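Lpg2148(MvcA) (Legionella pneumophila subsp. pneumophila str. Philadelphia 1, PDB 6K11) probably acts as a deamidase-related deubiquitinase that controls the host ubiquitin-conjugating enzyme UBE2N during Legionella infection. Local coordinates at residues E80-K85 and E337-N342; T113-T118 and P239-E244; R123-R128 and S231-I236; V136-E141 and K152-E157; T292-R297 and E320-L325. One frame throughout, in Å; residues are numbered along the deposited sequence.

Overall arrangement
Contact 1 opens first along the chain, at the end of helix 71-83, and closes last, at the start of helix 336-351, so every other contact nests inside its loop. Contact 2 opens after helix 104-111 and closes beyond strand 228-238, joining two surface loops. It encloses contact 3, the antiparallel pairing of strands 120-129 and 228-238 in the central sheet, which in turn encloses contact 4, a parallel strand pair in the insertion domain about 35 Å from contact 3, centre to centre. Contact 5 follows in series, holding helix 294-305 to the loop entering strand 325-333, and touches contact 3 through Asp127 and Arg128. No two loops cross.

Contact 1: residues E80-K85 and E337-N342; sequences ELLLGK and ELALKN
Asn342 ND2 donates to Leu81 O over 2.9 Å, and with an N-H...O angle of 164° this nearly straight bond is the one hydrogen bond between 80-85 and 337-342. The acceptor lies in the plane of the Asn342 amide, whereas the nitrogen stands above the carbonyl plane, 42° out of it. With CG anti to the carbonyl carbon (chi1 -71°), the amide is carried from its own helix across to the last turn of helix 71-83. An asparagine suits the place, being short and carrying an N-H for a helix end whose carbonyls bear partial negative charge. One turn earlier, Ala339 is small enough to let the backbones close in: its CB lies 3.7 Å from Leu82 O, and the CA atoms of Leu82 and Ala339 are 4.4 Å apart. Leu338 adds an apolar branch, CD2, set 3.6 Å from Leu83 O. The leucines of helix 71-83 have other company, Leu81 resting on Leu12 and Leu82 on Val8, both from helix 4-19, which also meets Ala339. Gly84 ends helix 71-83 with positive phi, where any side chain would collide with the carbonyl oxygen before it, so glycine suits the place, and stands at the N-cap of helix 85-93. The result is a glycine-terminated helix with a second helix packed against its last turn through small and polar residues.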
# COMPACT_ATOMS: atom_id res chain seq x y z
N GLU A 80 -13.08 -6.66 6.00
CA GLU A 80 -13.46 -7.51 7.12
C GLU A 80 -14.81 -7.08 7.70
O GLU A 80 -15.64 -7.92 8.06
CB GLU A 80 -12.38 -7.47 8.19
CG GLU A 80 -12.57 -8.44 9.32
CD GLU A 80 -11.34 -9.30 9.55
OE1 GLU A 80 -11.02 -9.57 10.73
OE2 GLU A 80 -10.69 -9.70 8.56
N LEU A 81 -15.04 -5.77 7.81
CA LEU A 81 -16.31 -5.32 8.35
C LEU A 81 -17.47 -5.66 7.42
O LEU A 81 -18.53 -6.11 7.88
CB LEU A 81 -16.27 -3.82 8.63
CG LEU A 81 -15.46 -3.45 9.87
CD1 LEU A 81 -15.18 -1.95 9.89
CD2 LEU A 81 -16.22 -3.90 11.13
N LEU A 82 -17.28 -5.48 6.12
CA LEU A 82 -18.40 -5.66 5.20
C LEU A 82 -18.62 -7.12 4.85
O LEU A 82 -19.76 -7.51 4.56
CB LEU A 82 -18.17 -4.84 3.92
CG LEU A 82 -18.79 -3.43 3.89
CD1 LEU A 82 -18.51 -2.66 5.20
CD2 LEU A 82 -18.28 -2.64 2.67
N LEU A 83 -17.57 -7.94 4.87
CA LEU A 83 -17.68 -9.34 4.46
C LEU A 83 -17.71 -10.32 5.62
O LEU A 83 -18.22 -11.44 5.44
CB LEU A 83 -16.52 -9.72 3.54
CG LEU A 83 -16.59 -9.09 2.15
CD1 LEU A 83 -15.22 -9.14 1.49
CD2 LEU A 83 -17.63 -9.84 1.33
N GLY A 84 -17.17 -9.96 6.77
CA GLY A 84 -16.87 -10.94 7.80
C GLY A 84 -15.56 -11.66 7.54
O GLY A 84 -15.05 -11.70 6.42
N LYS A 85 -15.00 -12.24 8.60
CA LYS A 85 -13.63 -12.76 8.53
C LYS A 85 -13.47 -13.84 7.46
O LYS A 85 -12.52 -13.80 6.67
CB LYS A 85 -13.23 -13.30 9.91
CG LYS A 85 -11.77 -13.71 10.04
CD LYS A 85 -11.01 -12.70 10.88
CE LYS A 85 -9.49 -12.87 10.76
NZ LYS A 85 -8.76 -11.91 11.64
N GLU A 337 -27.06 -7.08 5.84
CA GLU A 337 -27.44 -7.49 7.19
C GLU A 337 -26.23 -7.95 7.98
O GLU A 337 -26.10 -7.65 9.17
CB GLU A 337 -28.48 -8.62 7.16
CG GLU A 337 -29.76 -8.30 6.39
CD GLU A 337 -30.47 -7.00 6.78
OE1 GLU A 337 -31.40 -6.62 6.01
OE2 GLU A 337 -30.16 -6.38 7.83
N LEU A 338 -25.34 -8.70 7.33
CA LEU A 338 -24.13 -9.17 7.98
C LEU A 338 -23.19 -8.00 8.28
O LEU A 338 -22.62 -7.93 9.38
CB LEU A 338 -23.44 -10.21 7.09
CG LEU A 338 -22.08 -10.73 7.54
CD1 LEU A 338 -22.12 -11.22 8.99
CD2 LEU A 338 -21.64 -11.85 6.61
N ALA A 339 -23.01 -7.08 7.32
CA ALA A 339 -22.14 -5.92 7.53
C ALA A 339 -22.63 -5.06 8.70
O ALA A 339 -21.84 -4.65 9.56
CB ALA A 339 -22.05 -5.09 6.25
N LEU A 340 -23.94 -4.79 8.75
CA LEU A 340 -24.51 -4.01 9.86
C LEU A 340 -24.35 -4.73 11.19
O LEU A 340 -24.21 -4.07 12.23
CB LEU A 340 -25.99 -3.71 9.60
CG LEU A 340 -26.32 -2.72 8.48
CD1 LEU A 340 -27.79 -2.83 8.06
CD2 LEU A 340 -25.97 -1.29 8.91
N LYS A 341 -24.41 -6.06 11.19
CA LYS A 341 -24.15 -6.82 12.42
C LYS A 341 -22.70 -6.73 12.85
O LYS A 341 -22.40 -6.61 14.04
CB LYS A 341 -24.54 -8.28 12.22
CG LYS A 341 -24.39 -9.07 13.49
CD LYS A 341 -25.48 -10.12 13.64
CE LYS A 341 -25.24 -10.96 14.89
NZ LYS A 341 -25.03 -12.38 14.54
N ASN A 342 -21.77 -6.83 11.89
CA ASN A 342 -20.36 -6.63 12.20
C ASN A 342 -20.10 -5.24 12.77
O ASN A 342 -19.33 -5.07 13.73
CB ASN A 342 -19.51 -6.85 10.95
CG ASN A 342 -19.46 -8.32 10.54
OD1 ASN A 342 -19.73 -9.19 11.36
ND2 ASN A 342 -19.12 -8.58 9.29

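Contact 2: residues T113-T118 and P239-E244; sequences TAPSST and PQTLGE
Pro115 O is the crowded centre of the contact. Thr241 N donates to it over 2.8 Å with an angle of 167°, and Gln240 CA sends a CA-H...O contact to the same oxygen at 3.2 Å. A water between the loops lies 2.8 Å from Pro115 O and 2.9 Å from Pro239 O, though it may not donate to both at once. Thr241 OG1, between its own backbone N and carbonyl carbon (chi1 55°), comes within 3.8 Å of Pro115 CB. Pro115 and Ser116 form the middle of a type I beta turn closed by Ser117 N to Ala114 O, and the fixed phi of proline suits its first corner. Toward solvent the grip slackens. There Gln240 stretches its extended chain to Ser116 O, but the bond from NE2 is weak at 3.3 Å, and Ser116 itself is exposed. Asn119 OD1 takes the N-H of Gln240. The loops are joined mainly through the backbone, by one strong N-H...O bond and one weak side-chain bond, with little apolar burial.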
# COMPACT_ATOMS: atom_id res chain seq x y z
N THR A 113 -25.51 -5.34 -13.45
CA THR A 113 -25.99 -5.59 -12.09
C THR A 113 -27.13 -4.63 -11.78
O THR A 113 -27.03 -3.44 -12.06
CB THR A 113 -24.87 -5.44 -11.06
OG1 THR A 113 -24.25 -4.15 -11.20
CG2 THR A 113 -23.81 -6.52 -11.25
N ALA A 114 -28.19 -5.16 -11.20
CA ALA A 114 -29.38 -4.37 -10.91
C ALA A 114 -29.09 -3.38 -9.78
O ALA A 114 -28.89 -3.82 -8.64
CB ALA A 114 -30.55 -5.28 -10.52
N PRO A 115 -29.08 -2.07 -10.05
CA PRO A 115 -28.73 -1.11 -8.98
C PRO A 115 -29.64 -1.18 -7.77
O PRO A 115 -29.20 -0.89 -6.65
CB PRO A 115 -28.85 0.25 -9.69
CG PRO A 115 -29.68 -0.01 -10.91
CD PRO A 115 -29.39 -1.41 -11.33
N SER A 116 -30.90 -1.56 -7.95
CA SER A 116 -31.83 -1.67 -6.83
C SER A 116 -31.70 -3.00 -6.09
O SER A 116 -32.21 -3.13 -4.97
CB SER A 116 -33.26 -1.50 -7.34
OG SER A 116 -33.39 -2.08 -8.63
N SER A 117 -31.00 -3.97 -6.67
CA SER A 117 -31.01 -5.33 -6.14
C SER A 117 -29.66 -5.80 -5.62
O SER A 117 -29.56 -6.96 -5.20
CB SER A 117 -31.51 -6.29 -7.22
OG SER A 117 -31.73 -7.59 -6.69
N THR A 118 -28.63 -4.96 -5.63
CA THR A 118 -27.30 -5.45 -5.29
C THR A 118 -26.49 -4.39 -4.54
O THR A 118 -26.68 -3.19 -4.72
CB THR A 118 -26.55 -5.88 -6.56
OG1 THR A 118 -25.40 -6.66 -6.20
CG2 THR A 118 -26.12 -4.68 -7.38
N PRO A 239 -23.80 0.93 -2.76
CA PRO A 239 -24.98 0.35 -2.12
C PRO A 239 -26.18 0.35 -3.05
O PRO A 239 -26.28 1.13 -4.00
CB PRO A 239 -25.22 1.27 -0.91
CG PRO A 239 -24.65 2.60 -1.34
CD PRO A 239 -23.48 2.27 -2.23
N GLN A 240 -27.11 -0.57 -2.75
CA GLN A 240 -28.34 -0.67 -3.54
C GLN A 240 -29.12 0.64 -3.48
O GLN A 240 -29.14 1.34 -2.47
CB GLN A 240 -29.20 -1.81 -3.02
CG GLN A 240 -29.67 -1.59 -1.60
CD GLN A 240 -30.38 -2.79 -1.01
OE1 GLN A 240 -30.07 -3.22 0.12
NE2 GLN A 240 -31.34 -3.35 -1.76
N THR A 241 -29.78 0.95 -4.59
CA THR A 241 -30.66 2.11 -4.67
C THR A 241 -32.06 1.75 -4.19
O THR A 241 -32.45 0.58 -4.16
CB THR A 241 -30.73 2.64 -6.10
OG1 THR A 241 -31.12 1.58 -6.98
CG2 THR A 241 -29.38 3.18 -6.55
N LEU A 242 -32.81 2.77 -3.80
CA LEU A 242 -34.24 2.66 -3.55
C LEU A 242 -34.98 3.17 -4.78
O LEU A 242 -34.65 4.24 -5.31
CB LEU A 242 -34.66 3.48 -2.33
CG LEU A 242 -34.43 2.91 -0.93
CD1 LEU A 242 -34.90 3.92 0.11
CD2 LEU A 242 -35.16 1.57 -0.75
N GLY A 243 -35.97 2.41 -5.24
CA GLY A 243 -36.80 2.86 -6.34
C GLY A 243 -35.97 3.16 -7.58
O GLY A 243 -35.12 2.37 -8.00
N GLU A 244 -36.21 4.34 -8.16
CA GLU A 244 -35.56 4.76 -9.39
C GLU A 244 -34.37 5.69 -9.14
O GLU A 244 -33.94 6.39 -10.06
CB GLU A 244 -36.58 5.45 -10.31
CG GLU A 244 -37.72 4.55 -10.76
CD GLU A 244 -37.22 3.26 -11.39
OE1 GLU A 244 -36.53 3.34 -12.43
OE2 GLU A 244 -37.50 2.17 -10.84
O HOH W 1 -26.72 0.41 -6.80

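Contact 3: residues R123-R128 and S231-I236; sequences RFEIDR and SHSFTI
Phe124 and Phe234 pair through backbone and rings alike. Phe124 N reaches Phe234 O at 2.8 Å, Phe234 N answers to Phe124 O, and Ile126 N donates to His232 O. Ile126 O accepts twice, from Ser231 N and His232 N, because both residues face Ile126 in a classic beta bulge. Aromatic and apolar contacts fill the face bearing Phe124, Ile126, His232 and Phe234. The phenyl planes are close to parallel (11°) but offset, so that the rings overlap little. Phe234 CG sits between its backbone N and carbonyl carbon (chi1 63°), which brings its ring face to Phe124 CB, 3.7 Å from the centroid. Ile126 CD1 touches the edge of that ring, and Ile236 CD1 meets Phe124 CE1 at 3.6 Å. His232 sits on this central antiparallel sheet beside Cys71 and bonds Gln253, consistent with the Cys-His-Gln active site of related papain-like deamidases. Polar contacts occupy the face of Arg123, Glu125 and Ser233. One water takes hydrogen bonds from Arg123 NE, lying in the guanidinium plane, and from Ser233 OG, and donates to Phe124 O and Glu125 OE1. Asn76 also bonds the Arg123 guanidinium, and Ser75 bonds Ser233 OG.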
# COMPACT_ATOMS: atom_id res chain seq x y z
N ARG A 123 -12.44 -3.61 -4.56
CA ARG A 123 -11.14 -3.31 -3.98
C ARG A 123 -10.17 -3.05 -5.13
O ARG A 123 -10.12 -3.83 -6.09
CB ARG A 123 -10.63 -4.46 -3.10
CG ARG A 123 -9.27 -4.16 -2.48
CD ARG A 123 -8.86 -5.13 -1.37
NE ARG A 123 -7.54 -4.77 -0.82
CZ ARG A 123 -7.14 -5.06 0.42
NH1 ARG A 123 -7.96 -5.69 1.26
NH2 ARG A 123 -5.94 -4.69 0.83
N PHE A 124 -9.42 -1.95 -5.04
CA PHE A 124 -8.48 -1.55 -6.07
C PHE A 124 -7.06 -1.61 -5.55
O PHE A 124 -6.80 -1.34 -4.37
CB PHE A 124 -8.71 -0.13 -6.56
CG PHE A 124 -10.00 0.07 -7.29
CD1 PHE A 124 -11.16 0.37 -6.60
CD2 PHE A 124 -10.04 -0.01 -8.68
CE1 PHE A 124 -12.36 0.56 -7.28
CE2 PHE A 124 -11.23 0.18 -9.36
CZ PHE A 124 -12.39 0.47 -8.65
N GLU A 125 -6.13 -1.92 -6.45
CA GLU A 125 -4.70 -1.85 -6.17
C GLU A 125 -4.02 -1.08 -7.30
O GLU A 125 -4.26 -1.37 -8.48
CB GLU A 125 -4.10 -3.25 -6.01
CG GLU A 125 -2.63 -3.25 -5.60
CD GLU A 125 -2.43 -3.02 -4.11
OE1 GLU A 125 -3.39 -3.22 -3.32
OE2 GLU A 125 -1.29 -2.65 -3.72
N ILE A 126 -3.21 -0.09 -6.95
CA ILE A 126 -2.43 0.66 -7.92
C ILE A 126 -0.98 0.25 -7.76
O ILE A 126 -0.43 0.33 -6.65
CB ILE A 126 -2.57 2.18 -7.73
CG1 ILE A 126 -4.03 2.59 -7.53
CG2 ILE A 126 -1.91 2.94 -8.89
CD1 ILE A 126 -4.83 2.61 -8.78
N ASP A 127 -0.36 -0.20 -8.85
CA ASP A 127 1.04 -0.57 -8.88
C ASP A 127 1.83 0.45 -9.69
O ASP A 127 1.32 1.03 -10.64
CB ASP A 127 1.25 -1.95 -9.53
CG ASP A 127 0.62 -3.07 -8.73
OD1 ASP A 127 0.55 -2.93 -7.49
OD2 ASP A 127 0.21 -4.08 -9.34
N ARG A 128 3.09 0.65 -9.31
CA ARG A 128 4.00 1.44 -10.12
C ARG A 128 5.10 0.53 -10.66
O ARG A 128 5.49 -0.45 -10.01
CB ARG A 128 4.61 2.58 -9.32
CG ARG A 128 5.43 2.13 -8.14
CD ARG A 128 5.84 3.33 -7.33
NE ARG A 128 7.04 3.06 -6.54
CZ ARG A 128 7.02 2.59 -5.31
NH1 ARG A 128 5.85 2.33 -4.71
NH2 ARG A 128 8.16 2.38 -4.67
N SER A 231 1.58 0.67 -4.99
CA SER A 231 1.60 2.11 -4.75
C SER A 231 0.46 2.57 -3.85
O SER A 231 0.66 3.45 -3.00
CB SER A 231 1.53 2.87 -6.09
OG SER A 231 1.66 4.27 -5.92
N HIS A 232 -0.72 1.98 -3.98
CA HIS A 232 -1.88 2.46 -3.24
C HIS A 232 -2.94 1.38 -3.28
O HIS A 232 -2.95 0.53 -4.17
CB HIS A 232 -2.39 3.80 -3.81
CG HIS A 232 -3.46 4.46 -2.99
ND1 HIS A 232 -3.43 4.48 -1.61
CD2 HIS A 232 -4.57 5.15 -3.35
CE1 HIS A 232 -4.50 5.12 -1.16
NE2 HIS A 232 -5.20 5.55 -2.19
N SER A 233 -3.81 1.42 -2.28
CA SER A 233 -4.92 0.49 -2.14
C SER A 233 -6.13 1.30 -1.69
O SER A 233 -5.98 2.25 -0.93
CB SER A 233 -4.59 -0.59 -1.10
OG SER A 233 -5.76 -1.22 -0.61
N PHE A 234 -7.31 0.96 -2.20
CA PHE A 234 -8.53 1.60 -1.73
C PHE A 234 -9.71 0.73 -2.11
O PHE A 234 -9.58 -0.24 -2.86
CB PHE A 234 -8.70 3.04 -2.28
CG PHE A 234 -8.84 3.14 -3.79
CD1 PHE A 234 -7.72 3.12 -4.62
CD2 PHE A 234 -10.10 3.32 -4.38
CE1 PHE A 234 -7.84 3.24 -6.00
CE2 PHE A 234 -10.23 3.46 -5.76
CZ PHE A 234 -9.09 3.40 -6.57
N THR A 235 -10.87 1.09 -1.57
CA THR A 235 -12.09 0.37 -1.88
C THR A 235 -13.15 1.37 -2.32
O THR A 235 -13.06 2.57 -2.05
CB THR A 235 -12.59 -0.45 -0.66
OG1 THR A 235 -12.68 0.41 0.49
CG2 THR A 235 -11.63 -1.59 -0.36
N ILE A 236 -14.14 0.85 -3.02
CA ILE A 236 -15.32 1.62 -3.41
C ILE A 236 -16.52 0.76 -3.07
O ILE A 236 -16.54 -0.44 -3.37
CB ILE A 236 -15.30 1.99 -4.90
CG1 ILE A 236 -14.31 3.14 -5.16
CG2 ILE A 236 -16.71 2.41 -5.36
CD1 ILE A 236 -14.24 3.56 -6.61
O HOH W 2 -5.80 -3.20 -2.51

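Contact 4: residues V136-E141 and K152-E157; sequences VKTKNE and KIYLLE
Val136 and Tyr154 stand side by side on neighbouring parallel strands of the mixed sheet in the MvcA insertion domain. The two strands, 134-137 and 152-155, follow each other in sequence, so the chain between them must cross back to run the same way again. Val136 N to Ile153 O and Leu155 N to Val136 O, both 2.8 Å, set the parallel register, and Thr138 N continues it to Leu155 O. Val136 shows how a branched residue suits a strand. Its CB lies 3.7 Å from Tyr154 CD1; CG1, anti to the backbone N (chi1 176°), stays by the same ring at 3.9 Å from CE1; and CG2 turns to Lys152 CD at 3.8 Å. Further along, the Thr138 methyl CG2 approaches the edge of the Tyr154 ring and packs on Leu156 CD1 at 3.6 Å. Leu155 points to the other face, where Ile214 of helix 206-220 meets it. Beyond the strands Glu157 bends at chi2 (104°) to bring its carboxylate up to the backbone at Lys139 and Asn140. Lys139 NZ, not close enough for a salt bridge, would probably offset the nearby Glu141 carboxylate. Glu157 OE1 takes the N-H of Asn140 on its syn lone pair, 2.6 Å away.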
# COMPACT_ATOMS: atom_id res chain seq x y z
N VAL A 136 25.88 -2.52 -9.80
CA VAL A 136 26.88 -2.40 -8.74
C VAL A 136 27.94 -3.47 -8.95
O VAL A 136 27.63 -4.67 -8.95
CB VAL A 136 26.26 -2.54 -7.33
CG1 VAL A 136 27.36 -2.51 -6.27
CG2 VAL A 136 25.20 -1.44 -7.08
N LYS A 137 29.18 -3.04 -9.11
CA LYS A 137 30.32 -3.94 -9.17
C LYS A 137 30.86 -4.14 -7.76
O LYS A 137 31.18 -3.17 -7.07
CB LYS A 137 31.40 -3.38 -10.09
CG LYS A 137 32.56 -4.28 -10.30
CD LYS A 137 33.53 -3.65 -11.27
CE LYS A 137 34.95 -4.06 -10.96
NZ LYS A 137 35.90 -3.46 -11.95
N THR A 138 30.95 -5.39 -7.33
CA THR A 138 31.41 -5.69 -5.98
C THR A 138 32.19 -7.00 -5.96
O THR A 138 31.83 -7.97 -6.63
CB THR A 138 30.25 -5.78 -4.98
OG1 THR A 138 30.74 -6.25 -3.72
CG2 THR A 138 29.16 -6.72 -5.50
N LYS A 139 33.27 -7.01 -5.18
CA LYS A 139 34.01 -8.23 -4.95
C LYS A 139 33.13 -9.24 -4.22
O LYS A 139 32.26 -8.88 -3.42
CB LYS A 139 35.27 -7.94 -4.13
CG LYS A 139 36.37 -7.23 -4.91
CD LYS A 139 37.71 -7.29 -4.18
CE LYS A 139 38.85 -6.72 -5.04
NZ LYS A 139 38.88 -7.26 -6.43
N ASN A 140 33.37 -10.52 -4.50
CA ASN A 140 32.63 -11.58 -3.83
C ASN A 140 32.77 -11.48 -2.32
O ASN A 140 31.80 -11.73 -1.59
CB ASN A 140 33.11 -12.94 -4.33
CG ASN A 140 32.10 -14.03 -4.11
OD1 ASN A 140 31.51 -14.15 -3.03
ND2 ASN A 140 31.87 -14.84 -5.14
N GLU A 141 33.95 -11.09 -1.83
CA GLU A 141 34.19 -11.04 -0.39
C GLU A 141 33.23 -10.11 0.34
O GLU A 141 32.91 -10.35 1.51
CB GLU A 141 35.64 -10.62 -0.15
CG GLU A 141 36.60 -11.22 -1.17
CD GLU A 141 37.86 -10.40 -1.35
OE1 GLU A 141 38.33 -10.26 -2.51
OE2 GLU A 141 38.39 -9.89 -0.34
N LYS A 152 18.69 -3.84 -7.50
CA LYS A 152 19.90 -3.48 -8.22
C LYS A 152 20.45 -4.73 -8.90
O LYS A 152 20.18 -5.86 -8.47
CB LYS A 152 20.97 -2.89 -7.29
CG LYS A 152 20.58 -1.56 -6.63
CD LYS A 152 21.70 -1.06 -5.71
CE LYS A 152 21.40 0.34 -5.17
NZ LYS A 152 22.50 0.86 -4.29
N ILE A 153 21.21 -4.53 -9.97
CA ILE A 153 21.99 -5.60 -10.58
C ILE A 153 23.38 -5.58 -9.97
O ILE A 153 23.97 -4.51 -9.80
CB ILE A 153 22.05 -5.45 -12.10
CG1 ILE A 153 20.66 -5.69 -12.70
CG2 ILE A 153 23.09 -6.41 -12.69
CD1 ILE A 153 20.56 -5.36 -14.17
N TYR A 154 23.90 -6.76 -9.61
CA TYR A 154 25.20 -6.90 -8.96
C TYR A 154 26.14 -7.73 -9.83
O TYR A 154 25.80 -8.85 -10.21
CB TYR A 154 25.05 -7.55 -7.58
CG TYR A 154 24.41 -6.61 -6.57
CD1 TYR A 154 25.19 -5.75 -5.81
CD2 TYR A 154 23.03 -6.56 -6.42
CE1 TYR A 154 24.61 -4.86 -4.90
CE2 TYR A 154 22.44 -5.68 -5.52
CZ TYR A 154 23.24 -4.83 -4.76
OH TYR A 154 22.65 -3.96 -3.87
N LEU A 155 27.32 -7.19 -10.12
CA LEU A 155 28.33 -7.89 -10.90
C LEU A 155 29.49 -8.26 -9.98
O LEU A 155 30.19 -7.38 -9.46
CB LEU A 155 28.82 -7.04 -12.07
CG LEU A 155 30.05 -7.58 -12.82
CD1 LEU A 155 29.72 -8.93 -13.51
CD2 LEU A 155 30.53 -6.55 -13.84
N LEU A 156 29.68 -9.55 -9.78
CA LEU A 156 30.78 -10.10 -9.00
C LEU A 156 31.83 -10.66 -9.95
O LEU A 156 31.62 -10.74 -11.16
CB LEU A 156 30.28 -11.20 -8.05
CG LEU A 156 29.54 -10.88 -6.76
CD1 LEU A 156 28.38 -9.92 -6.97
CD2 LEU A 156 29.04 -12.18 -6.13
N GLU A 157 32.97 -11.08 -9.37
CA GLU A 157 33.98 -11.77 -10.16
C GLU A 157 33.40 -12.97 -10.89
O GLU A 157 33.80 -13.28 -12.02
CB GLU A 157 35.15 -12.24 -9.28
CG GLU A 157 35.96 -11.13 -8.65
CD GLU A 157 35.63 -10.96 -7.18
OE1 GLU A 157 34.43 -11.05 -6.84
OE2 GLU A 157 36.57 -10.76 -6.37

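Contact 5: residues T292-R297 and E320-L325; sequences TNTKER and EKRQPL
Thr294 and Arg322 mark the nearest backbone approach, CA to CA 5.2 Å, where the first turn of helix 294-305 runs past the irregular chain 320-324. Asn293 is the N-cap of that helix: its OD1 accepts from Glu296 N at 2.9 Å, in the carbonyl plane and on a lone pair. Arg297 carries the contact. Its NH1 donates to Lys321 O over 2.9 Å at 164°, the oxygen lying in the guanidinium plane, while Gln323 O sits over one face toward the rim and Pro324 N over the centre. A bend at chi3 (-71°) turns the group into this curve of chain, and Thr291 O receives NH2. The length of arginine suits the place: its methylenes pack, CG lying 3.7 Å from Leu325 CD1, while the guanidinium reaches a backbone carbonyl. Thr294 CG2 packs on Glu320 CB at 3.9 Å, beside the Glu320-Arg322 salt bridge. Here an Asn-capped helix start, its arginine buried, lies against the chain leading into strand 325-333 of the central antiparallel sheet.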
# COMPACT_ATOMS: atom_id res chain seq x y z
N THR A 292 1.32 8.58 -20.33
CA THR A 292 2.77 8.68 -20.23
C THR A 292 3.21 10.04 -19.71
O THR A 292 4.42 10.28 -19.60
CB THR A 292 3.42 8.43 -21.60
OG1 THR A 292 3.05 9.50 -22.49
CG2 THR A 292 2.95 7.13 -22.19
N ASN A 293 2.27 10.93 -19.40
CA ASN A 293 2.57 12.30 -19.03
C ASN A 293 2.66 12.41 -17.52
O ASN A 293 1.69 12.11 -16.81
CB ASN A 293 1.50 13.25 -19.59
CG ASN A 293 1.86 14.71 -19.41
OD1 ASN A 293 1.39 15.38 -18.49
ND2 ASN A 293 2.70 15.22 -20.31
N THR A 294 3.81 12.85 -17.02
CA THR A 294 3.99 13.00 -15.58
C THR A 294 2.95 13.95 -14.98
O THR A 294 2.33 13.64 -13.96
CB THR A 294 5.40 13.48 -15.27
OG1 THR A 294 6.32 12.46 -15.64
CG2 THR A 294 5.55 13.77 -13.78
N LYS A 295 2.76 15.11 -15.61
CA LYS A 295 1.82 16.09 -15.06
C LYS A 295 0.40 15.52 -14.96
O LYS A 295 -0.28 15.69 -13.94
CB LYS A 295 1.85 17.37 -15.90
CG LYS A 295 0.87 18.44 -15.43
CD LYS A 295 1.12 18.85 -13.99
CE LYS A 295 0.38 20.13 -13.65
NZ LYS A 295 0.10 20.23 -12.19
N GLU A 296 -0.07 14.85 -16.02
CA GLU A 296 -1.43 14.31 -16.02
C GLU A 296 -1.58 13.19 -14.99
O GLU A 296 -2.60 13.12 -14.28
CB GLU A 296 -1.78 13.81 -17.41
CG GLU A 296 -3.20 13.23 -17.56
CD GLU A 296 -3.46 12.69 -18.96
OE1 GLU A 296 -2.50 12.21 -19.60
OE2 GLU A 296 -4.61 12.76 -19.43
N ARG A 297 -0.59 12.30 -14.91
CA ARG A 297 -0.60 11.22 -13.92
C ARG A 297 -0.63 11.79 -12.51
O ARG A 297 -1.43 11.35 -11.67
CB ARG A 297 0.63 10.34 -14.13
CG ARG A 297 0.60 9.03 -13.40
CD ARG A 297 1.96 8.32 -13.52
NE ARG A 297 2.20 7.80 -14.87
CZ ARG A 297 3.25 8.12 -15.63
NH1 ARG A 297 4.19 8.96 -15.19
NH2 ARG A 297 3.36 7.58 -16.84
N GLU A 320 6.22 14.04 -7.64
CA GLU A 320 5.59 13.77 -8.93
C GLU A 320 5.53 12.27 -9.17
O GLU A 320 6.39 11.50 -8.72
CB GLU A 320 6.37 14.44 -10.06
CG GLU A 320 6.07 15.91 -10.26
CD GLU A 320 7.01 16.59 -11.26
OE1 GLU A 320 8.02 15.97 -11.67
OE2 GLU A 320 6.73 17.75 -11.63
N LYS A 321 4.50 11.84 -9.90
CA LYS A 321 4.34 10.44 -10.28
C LYS A 321 5.01 10.27 -11.64
O LYS A 321 4.38 10.46 -12.69
CB LYS A 321 2.87 10.04 -10.31
CG LYS A 321 2.17 10.08 -8.96
CD LYS A 321 2.81 9.15 -7.92
CE LYS A 321 2.66 9.73 -6.52
NZ LYS A 321 3.74 9.29 -5.60
N ARG A 322 6.29 9.93 -11.62
CA ARG A 322 7.11 9.85 -12.82
C ARG A 322 7.20 8.45 -13.40
O ARG A 322 7.80 8.28 -14.47
CB ARG A 322 8.51 10.37 -12.54
CG ARG A 322 8.52 11.84 -12.20
CD ARG A 322 9.93 12.34 -11.94
NE ARG A 322 9.92 13.76 -11.61
CZ ARG A 322 10.56 14.29 -10.57
NH1 ARG A 322 11.28 13.52 -9.77
NH2 ARG A 322 10.50 15.60 -10.35
N GLN A 323 6.62 7.46 -12.74
CA GLN A 323 6.71 6.10 -13.25
C GLN A 323 5.35 5.61 -13.73
O GLN A 323 4.31 6.02 -13.20
CB GLN A 323 7.23 5.13 -12.18
CG GLN A 323 8.58 5.53 -11.57
CD GLN A 323 8.96 4.59 -10.44
OE1 GLN A 323 8.16 4.32 -9.54
NE2 GLN A 323 10.19 4.09 -10.48
N PRO A 324 5.33 4.72 -14.73
CA PRO A 324 4.06 4.13 -15.16
C PRO A 324 3.31 3.50 -14.00
O PRO A 324 3.91 2.93 -13.09
CB PRO A 324 4.50 3.06 -16.18
CG PRO A 324 5.83 3.54 -16.68
CD PRO A 324 6.48 4.23 -15.52
N LEU A 325 1.98 3.61 -14.05
CA LEU A 325 1.09 3.01 -13.08
C LEU A 325 0.10 2.11 -13.80
O LEU A 325 -0.19 2.30 -14.98
CB LEU A 325 0.31 4.08 -12.28
CG LEU A 325 1.10 5.18 -11.57
CD1 LEU A 325 0.15 6.26 -11.03
CD2 LEU A 325 1.95 4.60 -10.46